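Local coordinates for protein STU0660 (Streptococcus thermophilus, PDB 3ZTH) that takes part in CRISPR-mediated bacterial immunity as a large Csn2 protein, binding magnesium and probably DNA, at residues G113-I118 with L149-L154; E272-Y277 with N319-L324. One frame throughout, in Å; residues are numbered along the deposited sequence.

Overall arrangement
Contacts 1 and 2 lie on opposite sides of the chain's centre, some 65 Å apart between centres, and have no helix or strand in common. Both are partly buried and apolar at heart, and both lie away from the magnesium sites. In contact 1, helix 109-130 meets the loop and first turn of helix 151-157, so aliphatic side chains also lean on backbone, and a second subunit packs nearby. Contact 2 is a helix-on-helix crossing between 267-277 and 312-324. It buries more surface, and its more exposed side carries a tyrosine ring, an amide and an arginine, while a third subunit reaches its Ile320 side.

Contact 1: residues G113-I118 with L149-L154; sequences GHLEKI and LTLDQL
Helix 109-130 runs past the turn that opens helix 151-157, and the backbones come nearest at Leu115 and Leu151, whose CA atoms are 7.3 Å apart. The bond from CA to CB of Leu115 is directed toward the other segment, and the residue provides the largest share of the interface. Its branch point, CG, meets the CD2 methyl of Leu151 at 3.7 Å, and its CD1 lies equally near Leu151 CG, so the two isobutyl groups interlock as they cross at a slant. Leu151 sets out along the interface rather than into it; with CG anti to its own carbonyl carbon (chi1 -65°), its branched end is carried over to Leu115. The other methyl of Leu115, CD2, rests 3.6 Å from the carbonyl oxygen of Leu149, a van der Waals contact between a side chain and the loop backbone. Residues 149-154 lead into helix 151-157 through a capped turn. Thr150 is the N-cap, and its OG1 accepts from Gln153 N at 3.1 Å, with an N-H...O angle of 144°. This leaves Leu149 in the loop just before the cap. One turn along from Leu115, the buried Ile118 has CG1 beside the backbone N (chi1 -73°), which leaves CG2 anti to that N, where it meets Leu149 CD1 at 3.8 Å. The far end of Ile118, its CD1, makes a looser approach to Leu154 CD1, at 4.3 Å. The backbone N of Leu149 is bound by the side chain of Asn119, tying the loop again to the same helix. Within the chain, Asp152 forms a salt bridge with Arg103 and a hydrogen bond with Tyr92. A second subunit packs alongside: its Gln121 bonds to His114 and its Asn158 to Gln153.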
loop_
_atom_site.group_PDB
_atom_site.type_symbol
_atom_site.label_atom_id
_atom_site.label_comp_id
_atom_site.label_asym_id
_atom_site.label_seq_id
_atom_site.Cartn_x
_atom_site.Cartn_y
_atom_site.Cartn_z
ATOM N N GLY A 113 -19.818 3.797 30.317
ATOM C CA GLY A 113 -19.198 4.551 31.391
ATOM C C GLY A 113 -17.704 4.329 31.474
ATOM O O GLY A 113 -16.944 5.259 31.745
ATOM N N HIS A 114 -17.277 3.093 31.244
ATOM C CA HIS A 114 -15.862 2.764 31.291
ATOM C C HIS A 114 -15.120 3.412 30.121
ATOM O O HIS A 114 -13.913 3.643 30.191
ATOM C CB HIS A 114 -15.679 1.244 31.265
ATOM C CG HIS A 114 -16.195 0.551 32.490
ATOM N ND1 HIS A 114 -15.642 0.737 33.740
ATOM C CD2 HIS A 114 -17.214 -0.326 32.656
ATOM C CE1 HIS A 114 -16.298 0.002 34.622
ATOM N NE2 HIS A 114 -17.256 -0.651 33.990
ATOM N N LEU A 115 -15.849 3.707 29.050
ATOM C CA LEU A 115 -15.256 4.343 27.882
ATOM C C LEU A 115 -14.892 5.769 28.282
ATOM O O LEU A 115 -13.812 6.271 27.956
ATOM C CB LEU A 115 -16.257 4.393 26.724
ATOM C CG LEU A 115 -15.764 4.039 25.316
ATOM C CD1 LEU A 115 -16.653 4.734 24.290
ATOM C CD2 LEU A 115 -14.317 4.461 25.131
ATOM N N GLU A 116 -15.812 6.414 28.993
ATOM C CA GLU A 116 -15.608 7.779 29.446
ATOM C C GLU A 116 -14.407 7.863 30.366
ATOM O O GLU A 116 -13.592 8.775 30.244
ATOM C CB GLU A 116 -16.856 8.285 30.158
ATOM C CG GLU A 116 -18.052 8.418 29.233
ATOM C CD GLU A 116 -19.302 8.875 29.955
ATOM O OE1 GLU A 116 -19.263 9.947 30.602
ATOM O OE2 GLU A 116 -20.325 8.161 29.873
ATOM N N LYS A 117 -14.289 6.914 31.284
ATOM C CA LYS A 117 -13.155 6.918 32.195
ATOM C C LYS A 117 -11.861 6.705 31.417
ATOM O O LYS A 117 -10.822 7.272 31.765
ATOM C CB LYS A 117 -13.308 5.831 33.260
ATOM C CG LYS A 117 -14.436 6.093 34.245
ATOM C CD LYS A 117 -14.487 5.034 35.338
ATOM C CE LYS A 117 -13.196 5.009 36.156
ATOM N NZ LYS A 117 -13.226 3.977 37.242
ATOM N N ILE A 118 -11.927 5.892 30.363
ATOM C CA ILE A 118 -10.748 5.617 29.541
ATOM C C ILE A 118 -10.326 6.857 28.768
ATOM O O ILE A 118 -9.138 7.150 28.663
ATOM C CB ILE A 118 -10.992 4.463 28.533
ATOM C CG1 ILE A 118 -11.032 3.123 29.269
ATOM C CG2 ILE A 118 -9.882 4.441 27.483
ATOM C CD1 ILE A 118 -11.255 1.930 28.361
ATOM N N LEU A 149 -11.234 7.472 21.992
ATOM C CA LEU A 149 -11.454 6.060 21.707
ATOM C C LEU A 149 -12.925 5.709 21.544
ATOM O O LEU A 149 -13.797 6.333 22.141
ATOM C CB LEU A 149 -10.865 5.198 22.819
ATOM C CG LEU A 149 -9.397 4.818 22.652
ATOM C CD1 LEU A 149 -8.901 4.048 23.867
ATOM C CD2 LEU A 149 -9.259 3.972 21.398
ATOM N N THR A 150 -13.189 4.709 20.714
ATOM C CA THR A 150 -14.546 4.237 20.486
ATOM C C THR A 150 -14.545 2.747 20.805
ATOM O O THR A 150 -13.501 2.093 20.738
ATOM C CB THR A 150 -14.985 4.422 19.022
ATOM O OG1 THR A 150 -14.118 3.668 18.168
ATOM C CG2 THR A 150 -14.938 5.887 18.629
ATOM N N LEU A 151 -15.707 2.211 21.159
ATOM C CA LEU A 151 -15.803 0.793 21.472
ATOM C C LEU A 151 -15.524 -0.006 20.210
ATOM O O LEU A 151 -14.806 -1.004 20.248
ATOM C CB LEU A 151 -17.184 0.483 22.048
ATOM C CG LEU A 151 -17.350 1.204 23.395
ATOM C CD1 LEU A 151 -18.798 1.206 23.853
ATOM C CD2 LEU A 151 -16.443 0.536 24.425
ATOM N N ASP A 152 -16.069 0.446 19.085
ATOM C CA ASP A 152 -15.824 -0.238 17.825
ATOM C C ASP A 152 -14.322 -0.406 17.654
ATOM O O ASP A 152 -13.847 -1.446 17.217
ATOM C CB ASP A 152 -16.365 0.567 16.650
ATOM C CG ASP A 152 -15.905 0.011 15.314
ATOM O OD1 ASP A 152 -16.371 -1.080 14.918
ATOM O OD2 ASP A 152 -15.054 0.655 14.664
ATOM N N GLN A 153 -13.578 0.635 18.007
ATOM C CA GLN A 153 -12.128 0.613 17.901
ATOM C C GLN A 153 -11.520 -0.394 18.867
ATOM O O GLN A 153 -10.627 -1.160 18.501
ATOM C CB GLN A 153 -11.572 2.001 18.178
ATOM C CG GLN A 153 -10.066 2.073 18.150
ATOM C CD GLN A 153 -9.564 3.490 18.309
ATOM O OE1 GLN A 153 -8.358 3.719 18.422
ATOM N NE2 GLN A 153 -10.485 4.458 18.316
ATOM N N LEU A 154 -12.002 -0.389 20.106
ATOM C CA LEU A 154 -11.513 -1.328 21.113
ATOM C C LEU A 154 -11.780 -2.776 20.700
ATOM O O LEU A 154 -10.905 -3.639 20.803
ATOM C CB LEU A 154 -12.188 -1.069 22.462
ATOM C CG LEU A 154 -11.482 -0.151 23.456
ATOM C CD1 LEU A 154 -12.200 -0.238 24.794
ATOM C CD2 LEU A 154 -10.026 -0.572 23.620
#

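Contact 2: residues E272-Y277 with N319-L324; sequences ERVMKY and NILNQL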
loop_
_atom_site.group_PDB
_atom_site.type_symbol
_atom_site.label_atom_id
_atom_site.label_comp_id
_atom_site.label_asym_id
_atom_site.label_seq_id
_atom_site.Cartn_x
_atom_site.Cartn_y
_atom_site.Cartn_z
ATOM N N GLU A 272 -50.540 -40.447 -1.069
ATOM C CA GLU A 272 -51.744 -40.947 -1.721
ATOM C C GLU A 272 -51.495 -41.357 -3.165
ATOM O O GLU A 272 -51.936 -42.427 -3.586
ATOM C CB GLU A 272 -52.867 -39.907 -1.618
ATOM C CG GLU A 272 -53.571 -39.954 -0.258
ATOM C CD GLU A 272 -54.391 -38.707 0.052
ATOM O OE1 GLU A 272 -55.095 -38.207 -0.857
ATOM O OE2 GLU A 272 -54.336 -38.234 1.211
ATOM N N ARG A 273 -50.779 -40.522 -3.917
ATOM C CA ARG A 273 -50.464 -40.826 -5.312
ATOM C C ARG A 273 -49.693 -42.135 -5.392
ATOM O O ARG A 273 -50.088 -43.055 -6.104
ATOM C CB ARG A 273 -49.610 -39.716 -5.940
ATOM C CG ARG A 273 -50.340 -38.424 -6.268
ATOM C CD ARG A 273 -51.485 -38.672 -7.243
ATOM N NE ARG A 273 -51.983 -37.440 -7.855
ATOM C CZ ARG A 273 -51.285 -36.685 -8.704
ATOM N NH1 ARG A 273 -50.048 -37.024 -9.051
ATOM N NH2 ARG A 273 -51.826 -35.587 -9.213
ATOM N N VAL A 274 -48.589 -42.208 -4.654
ATOM C CA VAL A 274 -47.746 -43.398 -4.642
ATOM C C VAL A 274 -48.553 -44.620 -4.238
ATOM O O VAL A 274 -48.471 -45.670 -4.876
ATOM C CB VAL A 274 -46.550 -43.215 -3.673
ATOM C CG1 VAL A 274 -45.729 -44.488 -3.585
ATOM C CG2 VAL A 274 -45.679 -42.071 -4.154
HETATM N N MSE A 275 -49.339 -44.481 -3.180
HETATM C CA MSE A 275 -50.162 -45.580 -2.703
HETATM C C MSE A 275 -51.029 -46.128 -3.844
HETATM O O MSE A 275 -51.176 -47.339 -3.993
HETATM C CB MSE A 275 -51.022 -45.094 -1.532
HETATM C CG MSE A 275 -51.984 -46.117 -0.951
HETATM SE SE MSE A 275 -52.735 -45.551 0.771
HETATM C CE MSE A 275 -53.871 -44.090 0.165
ATOM N N LYS A 276 -51.582 -45.235 -4.663
ATOM C CA LYS A 276 -52.417 -45.660 -5.782
ATOM C C LYS A 276 -51.642 -46.545 -6.764
ATOM O O LYS A 276 -52.199 -47.473 -7.347
ATOM C CB LYS A 276 -52.990 -44.446 -6.520
ATOM C CG LYS A 276 -53.866 -44.838 -7.699
ATOM C CD LYS A 276 -54.480 -43.648 -8.434
ATOM C CE LYS A 276 -55.424 -44.143 -9.550
ATOM N NZ LYS A 276 -56.104 -43.054 -10.323
ATOM N N TYR A 277 -50.354 -46.259 -6.935
ATOM C CA TYR A 277 -49.495 -47.018 -7.840
ATOM C C TYR A 277 -48.782 -48.208 -7.204
ATOM O O TYR A 277 -48.234 -49.049 -7.911
ATOM C CB TYR A 277 -48.436 -46.104 -8.443
ATOM C CG TYR A 277 -48.912 -45.265 -9.598
ATOM C CD1 TYR A 277 -49.494 -44.018 -9.380
ATOM C CD2 TYR A 277 -48.759 -45.706 -10.915
ATOM C CE1 TYR A 277 -49.909 -43.226 -10.442
ATOM C CE2 TYR A 277 -49.169 -44.919 -11.986
ATOM C CZ TYR A 277 -49.738 -43.680 -11.739
ATOM O OH TYR A 277 -50.111 -42.877 -12.785
ATOM N N ASN A 319 -39.090 -45.825 -8.273
ATOM C CA ASN A 319 -39.667 -45.979 -9.600
ATOM C C ASN A 319 -40.983 -45.247 -9.727
ATOM O O ASN A 319 -41.230 -44.550 -10.718
ATOM C CB ASN A 319 -39.876 -47.461 -9.920
ATOM C CG ASN A 319 -38.589 -48.153 -10.327
ATOM O OD1 ASN A 319 -37.511 -47.555 -10.289
ATOM N ND2 ASN A 319 -38.695 -49.416 -10.722
ATOM N N ILE A 320 -41.833 -45.402 -8.722
ATOM C CA ILE A 320 -43.132 -44.754 -8.737
ATOM C C ILE A 320 -42.978 -43.238 -8.716
ATOM O O ILE A 320 -43.608 -42.535 -9.516
ATOM C CB ILE A 320 -44.009 -45.237 -7.546
ATOM C CG1 ILE A 320 -44.310 -46.730 -7.710
ATOM C CG2 ILE A 320 -45.307 -44.466 -7.504
ATOM C CD1 ILE A 320 -45.063 -47.360 -6.547
ATOM N N LEU A 321 -42.126 -42.733 -7.824
ATOM C CA LEU A 321 -41.919 -41.293 -7.732
ATOM C C LEU A 321 -41.445 -40.731 -9.054
ATOM O O LEU A 321 -41.972 -39.717 -9.529
ATOM C CB LEU A 321 -40.923 -40.950 -6.624
ATOM C CG LEU A 321 -41.511 -41.030 -5.212
ATOM C CD1 LEU A 321 -40.419 -40.785 -4.192
ATOM C CD2 LEU A 321 -42.640 -40.013 -5.053
ATOM N N ASN A 322 -40.458 -41.380 -9.660
ATOM C CA ASN A 322 -39.967 -40.906 -10.947
ATOM C C ASN A 322 -41.124 -40.776 -11.926
ATOM O O ASN A 322 -41.257 -39.769 -12.615
ATOM C CB ASN A 322 -38.919 -41.857 -11.504
ATOM C CG ASN A 322 -37.521 -41.337 -11.313
ATOM O OD1 ASN A 322 -36.545 -42.068 -11.489
ATOM N ND2 ASN A 322 -37.411 -40.059 -10.953
ATOM N N GLN A 323 -41.970 -41.797 -11.972
ATOM C CA GLN A 323 -43.119 -41.782 -12.860
ATOM C C GLN A 323 -44.010 -40.559 -12.612
ATOM O O GLN A 323 -44.519 -39.963 -13.562
ATOM C CB GLN A 323 -43.929 -43.071 -12.692
ATOM C CG GLN A 323 -45.075 -43.180 -13.670
ATOM C CD GLN A 323 -45.714 -44.553 -13.703
ATOM O OE1 GLN A 323 -46.687 -44.772 -14.430
ATOM N NE2 GLN A 323 -45.173 -45.489 -12.923
ATOM N N LEU A 324 -44.188 -40.181 -11.346
ATOM C CA LEU A 324 -45.014 -39.023 -10.999
ATOM C C LEU A 324 -44.443 -37.735 -11.564
ATOM O O LEU A 324 -45.141 -36.725 -11.665
ATOM C CB LEU A 324 -45.151 -38.877 -9.484
ATOM C CG LEU A 324 -45.893 -39.990 -8.746
ATOM C CD1 LEU A 324 -46.190 -39.500 -7.348
ATOM C CD2 LEU A 324 -47.200 -40.355 -9.452
#
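The Tyr277 ring is approached obliquely by three groups of helix 312-324, while Arg273 O of its own helix lies in plane at the ring edge. Gln323 OE1 comes to 3.5 Å from Tyr277 CE2. The extended glutamine crosses the tyrosine at about a right angle, and its amide plane is turned 62° from the ring, so this is van der Waals contact and not a stack. Leu324 CD2 approaches Tyr277 CE1 at 4.1 Å and also sits at the edge of the Arg273 guanidinium, near its plane. At the CB of Tyr277 that carries the ring, Ile320 CG2 fits 3.7 Å away; with CG1 beside the backbone N (chi1 -65°), CG2 stands anti to that N and faces Tyr277. Val274 fills the buried part with both methyls, CG1 against Ile320 CG2 and CG2 against Leu321 CD2, the latter at 3.8 Å. Leu324 CD1 closes the group by reaching Arg273 CB at 3.7 Å. The two short helical segments cross at 116°, with axes 9.8 Å apart at closest approach. Helix 286-296 lies against the same cluster, its Phe289 touching Val274 and its Leu293 touching Leu321, so three helices converge here, while Phe345 of a third subunit packs on Ile320.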